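Local coordinates for protein PA1221 (Pseudomonas aeruginosa, PDB 4DG8) that is an AMP-binding enzyme of the ANL superfamily, carries a phosphopantetheine attachment domain in the same chain, and holds adenosine monophosphate in its pocket, at residues Tyr427-Pro432 and Thr481-His486; Lys423-Arg428 and Asn455-Leu460. All blocks are in the same frame, centred on the assembly; numbering follows the deposited sequence.

Interaction 1: Tyr427-Pro432 and Thr481-His486; sequences YRLDLP and TWQRPH. With AMP (adenosine monophosphate), chain B.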
loop_
_atom_site.group_PDB
_atom_site.type_symbol
_atom_site.label_atom_id
_atom_site.label_comp_id
_atom_site.label_asym_id
_atom_site.label_seq_id
_atom_site.Cartn_x
_atom_site.Cartn_y
_atom_site.Cartn_z
ATOM N N TYR A 427 3.177 3.494 6.306
ATOM C CA TYR A 427 2.500 2.569 7.211
ATOM C C TYR A 427 1.532 3.261 8.171
ATOM O O TYR A 427 1.844 4.312 8.736
ATOM C CB TYR A 427 3.528 1.817 8.062
ATOM C CG TYR A 427 4.495 0.953 7.294
ATOM C CD1 TYR A 427 4.062 -0.210 6.666
ATOM C CD2 TYR A 427 5.849 1.278 7.222
ATOM C CE1 TYR A 427 4.950 -1.018 5.976
ATOM C CE2 TYR A 427 6.749 0.479 6.531
ATOM C CZ TYR A 427 6.291 -0.672 5.915
ATOM O OH TYR A 427 7.160 -1.481 5.223
ATOM N N ARG A 428 0.358 2.668 8.371
ATOM C CA ARG A 428 -0.465 3.055 9.509
ATOM C C ARG A 428 0.175 2.556 10.818
ATOM O O ARG A 428 0.745 1.459 10.896
ATOM C CB ARG A 428 -1.883 2.500 9.379
ATOM C CG ARG A 428 -2.705 3.135 8.282
ATOM C CD ARG A 428 -4.030 2.383 8.102
ATOM N NE ARG A 428 -3.832 1.007 7.647
ATOM C CZ ARG A 428 -4.819 0.196 7.269
ATOM N NH1 ARG A 428 -6.080 0.621 7.296
ATOM N NH2 ARG A 428 -4.548 -1.044 6.866
ATOM N N LEU A 429 0.082 3.368 11.857
ATOM C CA LEU A 429 0.641 2.980 13.131
ATOM C C LEU A 429 -0.277 3.419 14.244
ATOM O O LEU A 429 -0.711 4.595 14.285
ATOM C CB LEU A 429 2.019 3.616 13.317
ATOM C CG LEU A 429 2.746 3.196 14.590
ATOM C CD1 LEU A 429 2.885 1.677 14.613
ATOM C CD2 LEU A 429 4.091 3.882 14.672
ATOM N N ASP A 430 -0.519 2.501 15.176
ATOM C CA ASP A 430 -1.285 2.845 16.358
ATOM C C ASP A 430 -0.213 3.379 17.282
ATOM O O ASP A 430 0.509 2.637 17.956
ATOM C CB ASP A 430 -1.902 1.578 16.947
ATOM C CG ASP A 430 -2.838 1.861 18.102
ATOM O OD1 ASP A 430 -2.688 2.921 18.763
ATOM O OD2 ASP A 430 -3.718 1.001 18.361
ATOM N N LEU A 431 -0.155 4.702 17.334
ATOM C CA LEU A 431 0.929 5.394 18.006
ATOM C C LEU A 431 0.801 5.238 19.522
ATOM O O LEU A 431 1.791 4.947 20.204
ATOM C CB LEU A 431 0.971 6.862 17.569
ATOM C CG LEU A 431 2.129 7.714 18.089
ATOM C CD1 LEU A 431 3.451 7.137 17.626
ATOM C CD2 LEU A 431 1.974 9.140 17.607
ATOM N N PRO A 432 -0.424 5.426 20.050
ATOM C CA PRO A 432 -0.606 5.301 21.497
ATOM C C PRO A 432 -0.301 3.889 21.996
ATOM O O PRO A 432 0.157 3.747 23.133
ATOM C CB PRO A 432 -2.088 5.640 21.695
ATOM C CG PRO A 432 -2.447 6.450 20.509
ATOM C CD PRO A 432 -1.670 5.843 19.385
ATOM N N THR A 481 12.378 -2.128 11.611
ATOM C CA THR A 481 13.130 -0.892 11.421
ATOM C C THR A 481 12.207 0.327 11.377
ATOM O O THR A 481 12.475 1.344 12.025
ATOM C CB THR A 481 13.992 -0.920 10.129
ATOM O OG1 THR A 481 13.163 -1.216 8.997
ATOM C CG2 THR A 481 15.111 -1.958 10.238
ATOM N N TRP A 482 11.108 0.205 10.635
ATOM C CA TRP A 482 10.234 1.350 10.377
ATOM C C TRP A 482 9.499 1.863 11.630
ATOM O O TRP A 482 8.961 2.964 11.616
ATOM C CB TRP A 482 9.249 1.032 9.252
ATOM C CG TRP A 482 8.156 0.089 9.655
ATOM C CD1 TRP A 482 8.162 -1.274 9.552
ATOM C CD2 TRP A 482 6.885 0.445 10.214
ATOM N NE1 TRP A 482 6.971 -1.790 10.023
ATOM C CE2 TRP A 482 6.172 -0.756 10.435
ATOM C CE3 TRP A 482 6.278 1.664 10.550
ATOM C CZ2 TRP A 482 4.884 -0.775 10.977
ATOM C CZ3 TRP A 482 4.995 1.645 11.089
ATOM C CH2 TRP A 482 4.314 0.433 11.298
ATOM N N GLN A 483 9.477 1.070 12.703
ATOM C CA GLN A 483 8.884 1.501 13.967
ATOM C C GLN A 483 9.882 1.995 15.010
ATOM O O GLN A 483 9.476 2.420 16.091
ATOM C CB GLN A 483 8.088 0.362 14.604
ATOM C CG GLN A 483 6.871 -0.063 13.825
ATOM C CD GLN A 483 6.078 -1.139 14.546
ATOM O OE1 GLN A 483 6.431 -1.552 15.648
ATOM N NE2 GLN A 483 5.001 -1.600 13.920
ATOM N N ARG A 484 11.177 1.906 14.720
ATOM C CA ARG A 484 12.182 2.329 15.698
ATOM C C ARG A 484 12.349 3.829 15.665
ATOM O O ARG A 484 12.607 4.397 14.604
ATOM C CB ARG A 484 13.534 1.675 15.423
ATOM C CG ARG A 484 13.542 0.166 15.604
ATOM C CD ARG A 484 14.792 -0.410 14.979
ATOM N NE ARG A 484 14.753 -1.863 14.918
ATOM C CZ ARG A 484 15.687 -2.598 14.329
ATOM N NH1 ARG A 484 16.730 -2.005 13.752
ATOM N NH2 ARG A 484 15.578 -3.918 14.320
ATOM N N PRO A 485 12.199 4.487 16.823
ATOM C CA PRO A 485 12.389 5.944 16.846
ATOM C C PRO A 485 13.758 6.317 16.303
ATOM O O PRO A 485 14.733 5.600 16.540
ATOM C CB PRO A 485 12.307 6.286 18.331
ATOM C CG PRO A 485 11.431 5.215 18.897
ATOM C CD PRO A 485 11.755 3.963 18.123
ATOM N N HIS A 486 13.818 7.419 15.565
ATOM C CA HIS A 486 15.080 7.951 15.080
ATOM C C HIS A 486 15.969 8.335 16.262
ATOM O O HIS A 486 17.191 8.178 16.215
ATOM C CB HIS A 486 14.832 9.172 14.193
ATOM C CG HIS A 486 16.081 9.889 13.797
ATOM N ND1 HIS A 486 16.958 9.389 12.856
ATOM C CD2 HIS A 486 16.612 11.059 14.223
ATOM C CE1 HIS A 486 17.971 10.226 12.717
ATOM N NE2 HIS A 486 17.786 11.247 13.534
HETATM P P AMP B . -3.186 2.457 4.110
HETATM O O1P AMP B . -1.811 2.118 4.644
HETATM O O2P AMP B . -3.353 2.661 2.610
HETATM O O3P AMP B . -4.122 1.370 4.605
HETATM O "O5'" AMP B . -3.757 3.725 4.878
HETATM C "C5'" AMP B . -5.116 4.095 4.745
HETATM C "C4'" AMP B . -5.425 5.354 5.507
HETATM O "O4'" AMP B . -4.559 6.432 5.062
HETATM C "C3'" AMP B . -6.828 5.903 5.324
HETATM O "O3'" AMP B . -7.791 5.233 6.130
HETATM C "C2'" AMP B . -6.655 7.377 5.666
HETATM O "O2'" AMP B . -6.605 7.557 7.076
HETATM C "C1'" AMP B . -5.264 7.660 5.091
HETATM N N9 AMP B . -5.331 8.195 3.711
HETATM C C8 AMP B . -5.097 7.469 2.592
HETATM N N7 AMP B . -5.231 8.221 1.471
HETATM C C5 AMP B . -5.572 9.461 1.851
HETATM C C6 AMP B . -5.869 10.747 1.162
HETATM N N6 AMP B . -5.833 10.844 -0.179
HETATM N N1 AMP B . -6.176 11.825 1.925
HETATM C C2 AMP B . -6.208 11.726 3.271
HETATM N N3 AMP B . -5.948 10.594 3.957
HETATM C C4 AMP B . -5.627 9.443 3.327
#
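The phenol ring of Tyr427 lies on the indole of Trp482 in an offset face-to-face stack, its centroid 3.9 Å from that of the five-membered ring with the planes opened by 30°. The CD2 side comes closest, CD2 of Tyr427 3.3 Å from CD2 of Trp482, while OH stands farther from the indole plane and hydrogen-bonds Ser214. Tyr427 CB continues the contact over the six-membered ring as a CH-pi interaction, 3.7 Å from its centroid. Trp482 holds CG between its backbone N and carbonyl carbon (chi1 73°), a crowded position that lays the indole across the strand. CG of Gln483 covers the other indole face, so the ring system is sandwiched. With CG anti to the backbone N (chi1 -176°), Leu429 directs CD1 at the indole, 3.8 Å from Trp482 CH2 and near Gln483 NE2. Arg428, between Tyr427 and Leu429, starts off away from the indole, and its guanidinium meets AMP: O3P sits over its centre, 3.0 Å from CZ, and NH1 forms a salt bridge with Glu313. Strand 427-430 thus turns one face to a packed aromatic pair and the other to the AMP site. It pairs with strand 421-424 and runs into helix 431-439, where Asp430 is the N-cap and its OD1 accepts the N-H of Ala433; the 3-10 turn bearing Trp482 lies between helix 473-478 and strand 487-490.

Interaction 2: Lys423-Arg428 and Asn455-Leu460; sequences KLNGYR and NGVKQL. With AMP (adenosine monophosphate), chain B.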
loop_
_atom_site.group_PDB
_atom_site.type_symbol
_atom_site.label_atom_id
_atom_site.label_comp_id
_atom_site.label_asym_id
_atom_site.label_seq_id
_atom_site.Cartn_x
_atom_site.Cartn_y
_atom_site.Cartn_z
ATOM N N LYS A 423 0.044 8.077 10.009
ATOM C CA LYS A 423 0.741 7.476 8.871
ATOM C C LYS A 423 2.244 7.737 8.969
ATOM O O LYS A 423 2.677 8.888 8.935
ATOM C CB LYS A 423 0.200 8.017 7.538
ATOM C CG LYS A 423 -1.269 7.671 7.228
ATOM C CD LYS A 423 -1.453 6.175 6.926
ATOM C CE LYS A 423 -0.824 5.736 5.580
ATOM N NZ LYS A 423 -1.668 6.033 4.376
ATOM N N LEU A 424 3.039 6.677 9.079
ATOM C CA LEU A 424 4.486 6.836 9.176
ATOM C C LEU A 424 5.193 6.161 7.996
ATOM O O LEU A 424 5.264 4.934 7.914
ATOM C CB LEU A 424 4.968 6.247 10.509
ATOM C CG LEU A 424 6.452 6.215 10.855
ATOM C CD1 LEU A 424 7.054 7.590 10.699
ATOM C CD2 LEU A 424 6.645 5.697 12.282
ATOM N N ASN A 425 5.725 6.971 7.091
ATOM C CA ASN A 425 6.422 6.458 5.913
ATOM C C ASN A 425 5.686 5.315 5.222
ATOM O O ASN A 425 6.254 4.246 4.985
ATOM C CB ASN A 425 7.856 6.074 6.255
ATOM C CG ASN A 425 8.620 7.234 6.832
ATOM O OD1 ASN A 425 8.598 8.337 6.277
ATOM N ND2 ASN A 425 9.265 7.012 7.974
ATOM N N GLY A 426 4.414 5.549 4.921
ATOM C CA GLY A 426 3.614 4.589 4.179
ATOM C C GLY A 426 2.820 3.616 5.028
ATOM O O GLY A 426 1.895 2.983 4.530
ATOM N N TYR A 427 3.177 3.494 6.306
ATOM C CA TYR A 427 2.500 2.569 7.211
ATOM C C TYR A 427 1.532 3.261 8.171
ATOM O O TYR A 427 1.844 4.312 8.736
ATOM C CB TYR A 427 3.528 1.817 8.062
ATOM C CG TYR A 427 4.495 0.953 7.294
ATOM C CD1 TYR A 427 4.062 -0.210 6.666
ATOM C CD2 TYR A 427 5.849 1.278 7.222
ATOM C CE1 TYR A 427 4.950 -1.018 5.976
ATOM C CE2 TYR A 427 6.749 0.479 6.531
ATOM C CZ TYR A 427 6.291 -0.672 5.915
ATOM O OH TYR A 427 7.160 -1.481 5.223
ATOM N N ARG A 428 0.358 2.668 8.371
ATOM C CA ARG A 428 -0.465 3.055 9.509
ATOM C C ARG A 428 0.175 2.556 10.818
ATOM O O ARG A 428 0.745 1.459 10.896
ATOM C CB ARG A 428 -1.883 2.500 9.379
ATOM C CG ARG A 428 -2.705 3.135 8.282
ATOM C CD ARG A 428 -4.030 2.383 8.102
ATOM N NE ARG A 428 -3.832 1.007 7.647
ATOM C CZ ARG A 428 -4.819 0.196 7.269
ATOM N NH1 ARG A 428 -6.080 0.621 7.296
ATOM N NH2 ARG A 428 -4.548 -1.044 6.866
ATOM N N ASN A 455 13.469 16.163 5.259
ATOM C CA ASN A 455 13.342 15.872 3.840
ATOM C C ASN A 455 11.944 15.329 3.555
ATOM O O ASN A 455 10.946 15.934 3.955
ATOM C CB ASN A 455 14.428 14.889 3.406
ATOM C CG ASN A 455 15.811 15.309 3.881
ATOM O OD1 ASN A 455 16.264 14.904 4.953
ATOM N ND2 ASN A 455 16.480 16.139 3.092
ATOM N N GLY A 456 11.862 14.189 2.881
ATOM C CA GLY A 456 10.568 13.601 2.589
ATOM C C GLY A 456 10.148 12.530 3.582
ATOM O O GLY A 456 9.212 11.765 3.331
ATOM N N VAL A 457 10.829 12.469 4.721
ATOM C CA VAL A 457 10.599 11.360 5.636
ATOM C C VAL A 457 10.135 11.775 7.030
ATOM O O VAL A 457 10.716 12.668 7.665
ATOM C CB VAL A 457 11.839 10.440 5.727
ATOM C CG1 VAL A 457 11.833 9.645 7.027
ATOM C CG2 VAL A 457 11.891 9.514 4.524
ATOM N N LYS A 458 9.072 11.123 7.491
ATOM C CA LYS A 458 8.604 11.312 8.844
ATOM C C LYS A 458 9.517 10.505 9.752
ATOM O O LYS A 458 9.832 9.338 9.485
ATOM C CB LYS A 458 7.150 10.860 9.013
ATOM C CG LYS A 458 6.151 11.505 8.062
ATOM C CD LYS A 458 5.572 10.453 7.122
ATOM C CE LYS A 458 4.303 10.935 6.430
ATOM N NZ LYS A 458 3.647 9.820 5.676
ATOM N N GLN A 459 9.963 11.155 10.814
ATOM C CA GLN A 459 10.801 10.536 11.805
ATOM C C GLN A 459 10.000 10.457 13.077
ATOM O O GLN A 459 9.250 11.378 13.426
ATOM C CB GLN A 459 12.081 11.348 12.025
ATOM C CG GLN A 459 13.045 11.285 10.853
ATOM C CD GLN A 459 14.259 12.187 11.023
ATOM O OE1 GLN A 459 14.274 13.083 11.867
ATOM N NE2 GLN A 459 15.283 11.956 10.209
ATOM N N LEU A 460 10.148 9.320 13.740
ATOM C CA LEU A 460 9.578 9.089 15.042
ATOM C C LEU A 460 10.629 9.531 16.052
ATOM O O LEU A 460 11.823 9.291 15.864
ATOM C CB LEU A 460 9.269 7.606 15.196
ATOM C CG LEU A 460 8.320 7.165 16.302
ATOM C CD1 LEU A 460 6.956 7.823 16.132
ATOM C CD2 LEU A 460 8.201 5.645 16.275
HETATM P P AMP B . -3.186 2.457 4.110
HETATM O O1P AMP B . -1.811 2.118 4.644
HETATM O O2P AMP B . -3.353 2.661 2.610
HETATM O O3P AMP B . -4.122 1.370 4.605
HETATM O "O5'" AMP B . -3.757 3.725 4.878
HETATM C "C5'" AMP B . -5.116 4.095 4.745
HETATM C "C4'" AMP B . -5.425 5.354 5.507
HETATM O "O4'" AMP B . -4.559 6.432 5.062
HETATM C "C3'" AMP B . -6.828 5.903 5.324
HETATM O "O3'" AMP B . -7.791 5.233 6.130
HETATM C "C2'" AMP B . -6.655 7.377 5.666
HETATM O "O2'" AMP B . -6.605 7.557 7.076
HETATM C "C1'" AMP B . -5.264 7.660 5.091
HETATM N N9 AMP B . -5.331 8.195 3.711
HETATM C C8 AMP B . -5.097 7.469 2.592
HETATM N N7 AMP B . -5.231 8.221 1.471
HETATM C C5 AMP B . -5.572 9.461 1.851
HETATM C C6 AMP B . -5.869 10.747 1.162
HETATM N N6 AMP B . -5.833 10.844 -0.179
HETATM N N1 AMP B . -6.176 11.825 1.925
HETATM C C2 AMP B . -6.208 11.726 3.271
HETATM N N3 AMP B . -5.948 10.594 3.957
HETATM C C4 AMP B . -5.627 9.443 3.327
#
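Asn425 grips the backbone of Lys458 with both ends of its side-chain amide. Its ND2 donates to Lys458 O at 2.8 Å, in the plane of that carbonyl, and its OD1 receives Lys458 N at 3.1 Å in a more bent bond, with an N-H...O angle of 140°. The two bonds together fix the rotation of the amide, and CG1 of Val457 packs beside it, 3.6 Å from OD1. The Lys458 side chain turns at chi2 (114°) and runs across the backbone of the turn, CD lying 3.5 Å from Asn425 N and its end near Lys423 O; its ammonium forms a salt bridge with Asp286. Leu424 runs antiparallel to this lysine, CD1 3.7 Å from Lys458 CB, and CD2 of Leu424 reaches CD2 of Leu460.

What places the asparagine is a type I' turn from Leu424 to Tyr427, closed by backbone bonds in both directions between these two residues. Asn425 takes the left-handed conformation there, and Gly426 adopts a conformation (phi 93°) in which a side chain would collide with the carbonyl O of Asn425. The strand leading into the turn carries Lys423, whose chain, bent at three successive torsions, carries NZ to AMP: NZ donates to O4' at 3.0 Å and to O5' at 3.2 Å, and also to Gly285 O. The tip of the 421-430 hairpin therefore meets the start of strand 457-466, the central strand of a three-stranded sheet between 444-454 and 487-490, while Leu460 also packs on helix 431-439.

Overall arrangement
Following the chain from the N terminus, some 400 residues precede strand 421-424, which turns and returns along 427-430; both contacts start from this hairpin and share Tyr427 and Arg428. Interaction 2 closes the shorter loop, through helix 431-439 and strand 444-454 to the start of strand 457-466. The chain then follows that strand and helix 473-478 to Thr481-His486, where interaction 1 closes a longer loop. The loops cross rather than nest: interaction 2 starts slightly earlier, and 455-460 falls inside the loop of interaction 1. The two centres lie 8 Å apart and join through His486 and Leu460, probably by a backbone hydrogen bond. Together they tie the AMP-contacting hairpin to the three-stranded sheet and the turn leading into its last strand.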